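Protein Pcdhgb2 (Mus musculus, PDB 5SZR) probably mediates calcium-dependent cell adhesion and may help establish specific neuronal connections, this fragment comprising extracellular cadherin domains 3 to 6. Local coordinates at residues Thr117-Asp122 with Thr127-Ile132; Cys147-Asn152 with Tyr165-Asp170. All coordinates share one frame; numbering follows the deposited sequence.

In the fold
Interactions 1 and 2 both bridge the two facing sheets of one cadherin repeat, the second of the four in this fragment. Their centres lie 12 Å apart, and strands 128-135 and 164-169, each serving one of them, are neighbours in a single sheet. Probable backbone hydrogen bonds couple the two directly: Ile129 N lies 2.7 Å from Leu167 O and Ile132 O 2.8 Å from Tyr165 N, with Ile129 and Ala130 together facing Leu167 in a classic beta bulge. Interaction 1 carries Glu121, whose carboxylate bridges two calcium ions at one end of the repeat. Interaction 2 lies nearer the site of Asp136 and Asp189, the side chain of Cys147 being about 10 Å from each of theirs.

Interaction 1 (Thr117-Asp122 with Thr127-Ile132); sequences TPLPED and TVIALI. With CA (calcium ion), chain N; CA (calcium ion), chain M.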
ATOM      1  N   THR A 117     -13.779  16.165  -6.113  1.00 51.83           N
ATOM      2  CA  THR A 117     -12.775  16.166  -5.045  1.00 55.45           C
ATOM      3  C   THR A 117     -13.294  15.584  -3.721  1.00 54.80           C
ATOM      4  O   THR A 117     -14.165  16.173  -3.085  1.00 56.94           O
ATOM      5  CB  THR A 117     -12.265  17.604  -4.762  1.00 60.97           C
ATOM      6  OG1 THR A 117     -11.542  18.101  -5.894  1.00 62.76           O
ATOM      7  CG2 THR A 117     -11.358  17.625  -3.533  1.00 66.73           C
ATOM      8  N   PRO A 118     -12.760  14.428  -3.294  1.00 54.62           N
ATOM      9  CA  PRO A 118     -11.801  13.585  -4.008  1.00 52.93           C
ATOM     10  C   PRO A 118     -12.482  12.720  -5.059  1.00 51.86           C
ATOM     11  O   PRO A 118     -13.712  12.648  -5.095  1.00 50.64           O
ATOM     12  CB  PRO A 118     -11.208  12.719  -2.896  1.00 55.02           C
ATOM     13  CG  PRO A 118     -12.319  12.592  -1.918  1.00 54.43           C
ATOM     14  CD  PRO A 118     -13.016  13.924  -1.930  1.00 55.00           C
ATOM     15  N   LEU A 119     -11.677  12.057  -5.891  1.00 52.51           N
ATOM     16  CA  LEU A 119     -12.182  11.251  -6.991  1.00 52.46           C
ATOM     17  C   LEU A 119     -12.079   9.778  -6.624  1.00 51.59           C
ATOM     18  O   LEU A 119     -10.957   9.260  -6.507  1.00 52.98           O
ATOM     19  CB  LEU A 119     -11.388  11.544  -8.263  1.00 50.25           C
ATOM     20  CG  LEU A 119     -11.807  10.856  -9.560  1.00 50.90           C
ATOM     21  CD1 LEU A 119     -13.213  11.264  -9.941  1.00 51.46           C
ATOM     22  CD2 LEU A 119     -10.836  11.191 -10.678  1.00 51.53           C
ATOM     23  N   PRO A 120     -13.196   9.073  -6.422  1.00 51.06           N
ATOM     24  CA  PRO A 120     -13.127   7.651  -6.049  1.00 51.63           C
ATOM     25  C   PRO A 120     -12.347   6.822  -7.061  1.00 54.48           C
ATOM     26  O   PRO A 120     -12.511   6.969  -8.274  1.00 60.94           O
ATOM     27  CB  PRO A 120     -14.598   7.229  -6.004  1.00 50.82           C
ATOM     28  CG  PRO A 120     -15.333   8.483  -5.683  1.00 50.72           C
ATOM     29  CD  PRO A 120     -14.568   9.603  -6.330  1.00 50.37           C
ATOM     30  N   GLU A 121     -11.503   5.928  -6.542  1.00 52.52           N
ATOM     31  CA  GLU A 121     -10.655   5.106  -7.395  1.00 51.77           C
ATOM     32  C   GLU A 121     -11.446   4.107  -8.230  1.00 49.00           C
ATOM     33  O   GLU A 121     -10.907   3.566  -9.199  1.00 48.74           O
ATOM     34  CB  GLU A 121      -9.630   4.357  -6.544  1.00 53.95           C
ATOM     35  CG  GLU A 121     -10.220   3.272  -5.666  1.00 51.84           C
ATOM     36  CD  GLU A 121      -9.156   2.525  -4.893  1.00 52.92           C
ATOM     37  OE1 GLU A 121      -9.376   2.241  -3.697  1.00 54.42           O
ATOM     38  OE2 GLU A 121      -8.092   2.233  -5.479  1.00 52.30           O
ATOM     39  N   ASP A 122     -12.700   3.834  -7.875  1.00 50.08           N
ATOM     40  CA  ASP A 122     -13.529   2.918  -8.643  1.00 53.25           C
ATOM     41  C   ASP A 122     -14.467   3.654  -9.596  1.00 51.65           C
ATOM     42  O   ASP A 122     -15.424   3.056 -10.100  1.00 50.08           O
ATOM     43  CB  ASP A 122     -14.315   1.996  -7.703  1.00 55.53           C
ATOM     44  CG  ASP A 122     -15.312   2.745  -6.834  1.00 62.35           C
ATOM     45  OD1 ASP A 122     -16.263   2.104  -6.340  1.00 67.83           O
ATOM     46  OD2 ASP A 122     -15.151   3.967  -6.644  1.00 63.00           O
ATOM     47  N   THR A 127     -16.179   9.128 -16.217  1.00 54.51           N
ATOM     48  CA  THR A 127     -16.633   9.955 -15.109  1.00 53.67           C
ATOM     49  C   THR A 127     -16.180  11.395 -15.314  1.00 53.45           C
ATOM     50  O   THR A 127     -15.037  11.652 -15.703  1.00 53.83           O
ATOM     51  CB  THR A 127     -16.094   9.412 -13.783  1.00 55.72           C
ATOM     52  OG1 THR A 127     -16.510   8.050 -13.619  1.00 56.96           O
ATOM     53  CG2 THR A 127     -16.615  10.233 -12.610  1.00 56.17           C
ATOM     54  N   VAL A 128     -17.086  12.335 -15.058  1.00 53.64           N
ATOM     55  CA  VAL A 128     -16.826  13.749 -15.313  1.00 53.24           C
ATOM     56  C   VAL A 128     -16.065  14.324 -14.125  1.00 53.76           C
ATOM     57  O   VAL A 128     -16.618  14.472 -13.033  1.00 55.28           O
ATOM     58  CB  VAL A 128     -18.124  14.520 -15.564  1.00 52.94           C
ATOM     59  CG1 VAL A 128     -17.823  15.997 -15.778  1.00 54.25           C
ATOM     60  CG2 VAL A 128     -18.850  13.936 -16.760  1.00 53.68           C
ATOM     61  N   ILE A 129     -14.794  14.658 -14.339  1.00 54.26           N
ATOM     62  CA  ILE A 129     -13.954  15.162 -13.260  1.00 56.04           C
ATOM     63  C   ILE A 129     -14.138  16.657 -13.061  1.00 57.40           C
ATOM     64  O   ILE A 129     -14.192  17.134 -11.926  1.00 58.15           O
ATOM     65  CB  ILE A 129     -12.479  14.825 -13.542  1.00 58.43           C
ATOM     66  CG1 ILE A 129     -12.294  13.326 -13.753  1.00 59.08           C
ATOM     67  CG2 ILE A 129     -11.597  15.300 -12.398  1.00 58.75           C
ATOM     68  CD1 ILE A 129     -10.870  12.966 -14.053  1.00 61.39           C
ATOM     69  N   ALA A 130     -14.228  17.418 -14.150  1.00 60.27           N
ATOM     70  CA  ALA A 130     -14.249  18.867 -14.040  1.00 57.81           C
ATOM     71  C   ALA A 130     -14.900  19.451 -15.281  1.00 58.26           C
ATOM     72  O   ALA A 130     -14.904  18.840 -16.352  1.00 59.49           O
ATOM     73  CB  ALA A 130     -12.837  19.432 -13.855  1.00 57.47           C
ATOM     74  N   LEU A 131     -15.450  20.649 -15.116  1.00 57.33           N
ATOM     75  CA  LEU A 131     -16.036  21.408 -16.209  1.00 56.72           C
ATOM     76  C   LEU A 131     -15.101  22.557 -16.564  1.00 55.00           C
ATOM     77  O   LEU A 131     -14.652  23.296 -15.680  1.00 52.77           O
ATOM     78  CB  LEU A 131     -17.424  21.922 -15.828  1.00 57.84           C
ATOM     79  CG  LEU A 131     -18.408  20.802 -15.480  1.00 56.60           C
ATOM     80  CD1 LEU A 131     -19.740  21.369 -15.017  1.00 53.48           C
ATOM     81  CD2 LEU A 131     -18.598  19.872 -16.669  1.00 52.93           C
ATOM     82  N   ILE A 132     -14.804  22.695 -17.855  1.00 56.97           N
ATOM     83  CA  ILE A 132     -13.811  23.637 -18.356  1.00 60.37           C
ATOM     84  C   ILE A 132     -14.506  24.636 -19.273  1.00 63.25           C
ATOM     85  O   ILE A 132     -15.286  24.243 -20.148  1.00 63.90           O
ATOM     86  CB  ILE A 132     -12.682  22.913 -19.115  1.00 63.42           C
ATOM     87  CG1 ILE A 132     -12.129  21.737 -18.293  1.00 63.89           C
ATOM     88  CG2 ILE A 132     -11.591  23.891 -19.517  1.00 64.94           C
ATOM     89  CD1 ILE A 132     -11.541  22.125 -16.966  1.00 66.27           C
TER
HETATM   90 CA    CA N 711      -8.135   0.585  -2.036  1.00 56.34          CA
HETATM   91 CA    CA M 710      -7.173   0.001  -5.811  1.00 54.11          CA
HETATM   92  O   HOH W   1      -6.044  -2.241  -5.778  1.00 47.48           O
HETATM   93  O   HOH W   2      -7.706  -0.293  -8.126  1.00 51.19           O
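Leu119 meets Ile129 methyl to methyl, CD2 lying 3.8 Å from CD1 of the isoleucine, and this pair is the tightly packed part of the contact. The two side chains cross at about a right angle. With CG placed opposite the backbone N (chi1 -177°), the leucine sends its CD2 branch across to Ile129, whose CG1 also lies 4.0 Å from Leu119 CD2. Packing is looser towards Thr127: Leu119 CD1 comes only within 4.4 Å of Thr127 CG2, and the threonine is partly exposed, its OG1 hydrogen-bonded to Pro124 O.

Two residues after the leucine, Glu121 extends a carboxylate that bridges two calcium ions, OE1 binding one and OE2 the other, the latter at 2.4 Å from its ion. Arg175 N also forms a hydrogen bond with OE2. Val208 and Asp243 join the first site, Asp174 the second, which two waters complete in part. This is the calcium-binding junction characteristic of successive cadherin repeats.

Strand 119-120 runs parallel to strand 196-206 at the edge of its sheet, Leu119 forming backbone hydrogen bonds with His204 and Ser206, whereas strand 128-135 lies between strands 109-113 and 164-169 in the facing sheet.

Interaction 2 (Cys147-Asn152 with Tyr165-Asp170); sequences CHVLGN and YKLVTD
Cys147 sits on the ring of Tyr165, its CB 4.1 Å from the centroid and 21° off the ring normal, a CH-pi contact over one face, displaced towards the rim. Its sulfur takes a different line: SG approaches the same ring obliquely and is nearest CE2, at 3.8 Å, in a sulfur-aromatic contact. The backbone sets CB over the face; the first torsion, with SG opposite the carbonyl carbon and beside the backbone N, decides only that the sulfur runs along the CD2-CE2 side. The tyrosine likewise has CG opposite its own carbonyl carbon (chi1 -62°), which carries the phenol across the gap between the sheets until OH accepts a weak hydrogen bond from Cys147 N, 3.3 Å long and bent to 155°. One cysteine thus engages both the face and the hydroxyl of the tyrosine. A phenylalanine in place of Tyr165 would probably leave Cys147 N without its phenolic acceptor.

Further along, Val149 CG2 meets Leu167 CD1 at 3.9 Å, the two side chains crossing nearly at right angles. The leucine's backbone does not aim it squarely at the valine; the end of its side chain closes the distance.

Such cross-sheet packing builds the interior of a cadherin beta sandwich. Strand 145-149 is outermost in its sheet, joined to strand 180-189 by a backbone hydrogen bond of His148 with Val186, while Cys147 and Val149 also rest on Leu157 of strand 155-159. Strand 164-169 lies between that strand and strand 128-135, where Ile132 flanks Tyr165.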
ATOM      1  N   CYS A 147      -8.416  23.775 -26.311  1.00 82.53           N
ATOM      2  CA  CYS A 147      -7.752  23.182 -25.164  1.00 81.22           C
ATOM      3  C   CYS A 147      -7.293  21.764 -25.468  1.00 83.51           C
ATOM      4  O   CYS A 147      -7.828  21.082 -26.347  1.00 85.77           O
ATOM      5  CB  CYS A 147      -8.674  23.153 -23.947  1.00 80.00           C
ATOM      6  SG  CYS A 147      -9.138  24.756 -23.324  1.00 81.67           S
ATOM      7  N   HIS A 148      -6.292  21.330 -24.709  1.00 83.52           N
ATOM      8  CA  HIS A 148      -5.851  19.945 -24.701  1.00 84.12           C
ATOM      9  C   HIS A 148      -5.165  19.686 -23.369  1.00 79.14           C
ATOM     10  O   HIS A 148      -4.772  20.617 -22.661  1.00 77.80           O
ATOM     11  CB  HIS A 148      -4.917  19.630 -25.877  1.00 90.09           C
ATOM     12  CG  HIS A 148      -3.587  20.311 -25.797  1.00 93.95           C
ATOM     13  ND1 HIS A 148      -3.435  21.599 -25.329  1.00 93.95           N
ATOM     14  CD2 HIS A 148      -2.344  19.881 -26.123  1.00 98.04           C
ATOM     15  CE1 HIS A 148      -2.158  21.935 -25.376  1.00 97.14           C
ATOM     16  NE2 HIS A 148      -1.476  20.910 -25.852  1.00100.86           N
ATOM     17  N   VAL A 149      -5.039  18.407 -23.033  1.00 75.86           N
ATOM     18  CA  VAL A 149      -4.438  17.971 -21.779  1.00 70.15           C
ATOM     19  C   VAL A 149      -3.013  17.517 -22.056  1.00 70.80           C
ATOM     20  O   VAL A 149      -2.747  16.851 -23.063  1.00 71.50           O
ATOM     21  CB  VAL A 149      -5.267  16.841 -21.141  1.00 69.76           C
ATOM     22  CG1 VAL A 149      -4.561  16.264 -19.911  1.00 69.70           C
ATOM     23  CG2 VAL A 149      -6.645  17.348 -20.773  1.00 67.88           C
ATOM     24  N   LEU A 150      -2.088  17.890 -21.177  1.00 73.11           N
ATOM     25  CA  LEU A 150      -0.727  17.392 -21.280  1.00 81.36           C
ATOM     26  C   LEU A 150      -0.613  16.016 -20.637  1.00 86.56           C
ATOM     27  O   LEU A 150      -1.282  15.712 -19.645  1.00 79.76           O
ATOM     28  CB  LEU A 150       0.257  18.359 -20.620  1.00 82.59           C
ATOM     29  CG  LEU A 150       0.432  19.714 -21.312  1.00 84.13           C
ATOM     30  CD1 LEU A 150       1.423  20.578 -20.551  1.00 86.13           C
ATOM     31  CD2 LEU A 150       0.875  19.532 -22.757  1.00 85.77           C
ATOM     32  N   GLY A 151       0.238  15.178 -21.222  1.00100.10           N
ATOM     33  CA  GLY A 151       0.487  13.857 -20.686  1.00102.31           C
ATOM     34  C   GLY A 151      -0.592  12.854 -21.050  1.00104.07           C
ATOM     35  O   GLY A 151      -1.617  13.169 -21.659  1.00105.84           O
ATOM     36  N   ASN A 152      -0.339  11.606 -20.658  1.00105.58           N
ATOM     37  CA  ASN A 152      -1.240  10.488 -20.925  1.00106.37           C
ATOM     38  C   ASN A 152      -1.422   9.672 -19.645  1.00103.79           C
ATOM     39  O   ASN A 152      -1.038   8.506 -19.555  1.00104.89           O
ATOM     40  CB  ASN A 152      -0.708   9.618 -22.064  1.00111.85           C
ATOM     41  CG  ASN A 152      -1.708   8.573 -22.514  1.00112.99           C
ATOM     42  OD1 ASN A 152      -2.920   8.772 -22.408  1.00112.21           O
ATOM     43  ND2 ASN A 152      -1.208   7.451 -23.016  1.00116.14           N
ATOM     44  N   TYR A 165     -15.794  22.313 -22.174  1.00 63.67           N
ATOM     45  CA  TYR A 165     -15.189  20.991 -22.155  1.00 62.06           C
ATOM     46  C   TYR A 165     -15.561  20.261 -20.873  1.00 59.90           C
ATOM     47  O   TYR A 165     -15.819  20.877 -19.835  1.00 56.50           O
ATOM     48  CB  TYR A 165     -13.657  21.057 -22.263  1.00 62.21           C
ATOM     49  CG  TYR A 165     -13.125  21.679 -23.538  1.00 64.82           C
ATOM     50  CD1 TYR A 165     -12.797  20.891 -24.635  1.00 65.40           C
ATOM     51  CD2 TYR A 165     -12.931  23.049 -23.637  1.00 65.58           C
ATOM     52  CE1 TYR A 165     -12.300  21.450 -25.792  1.00 66.34           C
ATOM     53  CE2 TYR A 165     -12.437  23.618 -24.794  1.00 68.52           C
ATOM     54  CZ  TYR A 165     -12.120  22.816 -25.869  1.00 70.14           C
ATOM     55  OH  TYR A 165     -11.626  23.386 -27.028  1.00 74.42           O
ATOM     56  N   LYS A 166     -15.582  18.935 -20.959  1.00 61.72           N
ATOM     57  CA  LYS A 166     -15.664  18.066 -19.795  1.00 62.29           C
ATOM     58  C   LYS A 166     -14.380  17.254 -19.733  1.00 62.02           C
ATOM     59  O   LYS A 166     -14.016  16.592 -20.710  1.00 64.70           O
ATOM     60  CB  LYS A 166     -16.884  17.145 -19.860  1.00 65.90           C
ATOM     61  CG  LYS A 166     -18.205  17.862 -19.681  1.00 70.90           C
ATOM     62  CD  LYS A 166     -19.366  16.886 -19.632  1.00 77.36           C
ATOM     63  CE  LYS A 166     -20.700  17.617 -19.707  1.00 84.39           C
ATOM     64  NZ  LYS A 166     -21.852  16.687 -19.558  1.00 91.06           N
ATOM     65  N   LEU A 167     -13.684  17.336 -18.601  1.00 58.30           N
ATOM     66  CA  LEU A 167     -12.528  16.486 -18.349  1.00 57.67           C
ATOM     67  C   LEU A 167     -13.018  15.155 -17.797  1.00 56.78           C
ATOM     68  O   LEU A 167     -13.643  15.114 -16.731  1.00 57.50           O
ATOM     69  CB  LEU A 167     -11.571  17.160 -17.370  1.00 56.66           C
ATOM     70  CG  LEU A 167     -10.274  16.402 -17.075  1.00 57.21           C
ATOM     71  CD1 LEU A 167      -9.434  16.277 -18.340  1.00 58.44           C
ATOM     72  CD2 LEU A 167      -9.489  17.090 -15.969  1.00 56.16           C
ATOM     73  N   VAL A 168     -12.750  14.068 -18.521  1.00 56.10           N
ATOM     74  CA  VAL A 168     -13.286  12.762 -18.169  1.00 57.57           C
ATOM     75  C   VAL A 168     -12.155  11.745 -18.059  1.00 58.53           C
ATOM     76  O   VAL A 168     -11.092  11.888 -18.666  1.00 58.64           O
ATOM     77  CB  VAL A 168     -14.338  12.274 -19.187  1.00 59.24           C
ATOM     78  CG1 VAL A 168     -15.404  13.343 -19.401  1.00 58.49           C
ATOM     79  CG2 VAL A 168     -13.674  11.885 -20.500  1.00 56.16           C
ATOM     80  N   THR A 169     -12.406  10.706 -17.260  1.00 58.88           N
ATOM     81  CA  THR A 169     -11.517   9.555 -17.204  1.00 58.31           C
ATOM     82  C   THR A 169     -11.753   8.654 -18.408  1.00 60.91           C
ATOM     83  O   THR A 169     -12.887   8.487 -18.863  1.00 63.90           O
ATOM     84  CB  THR A 169     -11.744   8.744 -15.928  1.00 58.98           C
ATOM     85  OG1 THR A 169     -13.095   8.269 -15.904  1.00 59.90           O
ATOM     86  CG2 THR A 169     -11.484   9.578 -14.690  1.00 58.21           C
ATOM     87  N   ASP A 170     -10.670   8.080 -18.929  1.00 61.90           N
ATOM     88  CA  ASP A 170     -10.766   7.014 -19.919  1.00 66.50           C
ATOM     89  C   ASP A 170      -9.909   5.821 -19.510  1.00 66.34           C
ATOM     90  O   ASP A 170      -9.492   5.033 -20.365  1.00 67.54           O
ATOM     91  CB  ASP A 170     -10.368   7.512 -21.310  1.00 72.05           C
ATOM     92  CG  ASP A 170      -8.889   7.796 -21.423  1.00 77.07           C
ATOM     93  OD1 ASP A 170      -8.316   7.571 -22.511  1.00 80.25           O
ATOM     94  OD2 ASP A 170      -8.298   8.240 -20.416  1.00 77.83           O
TER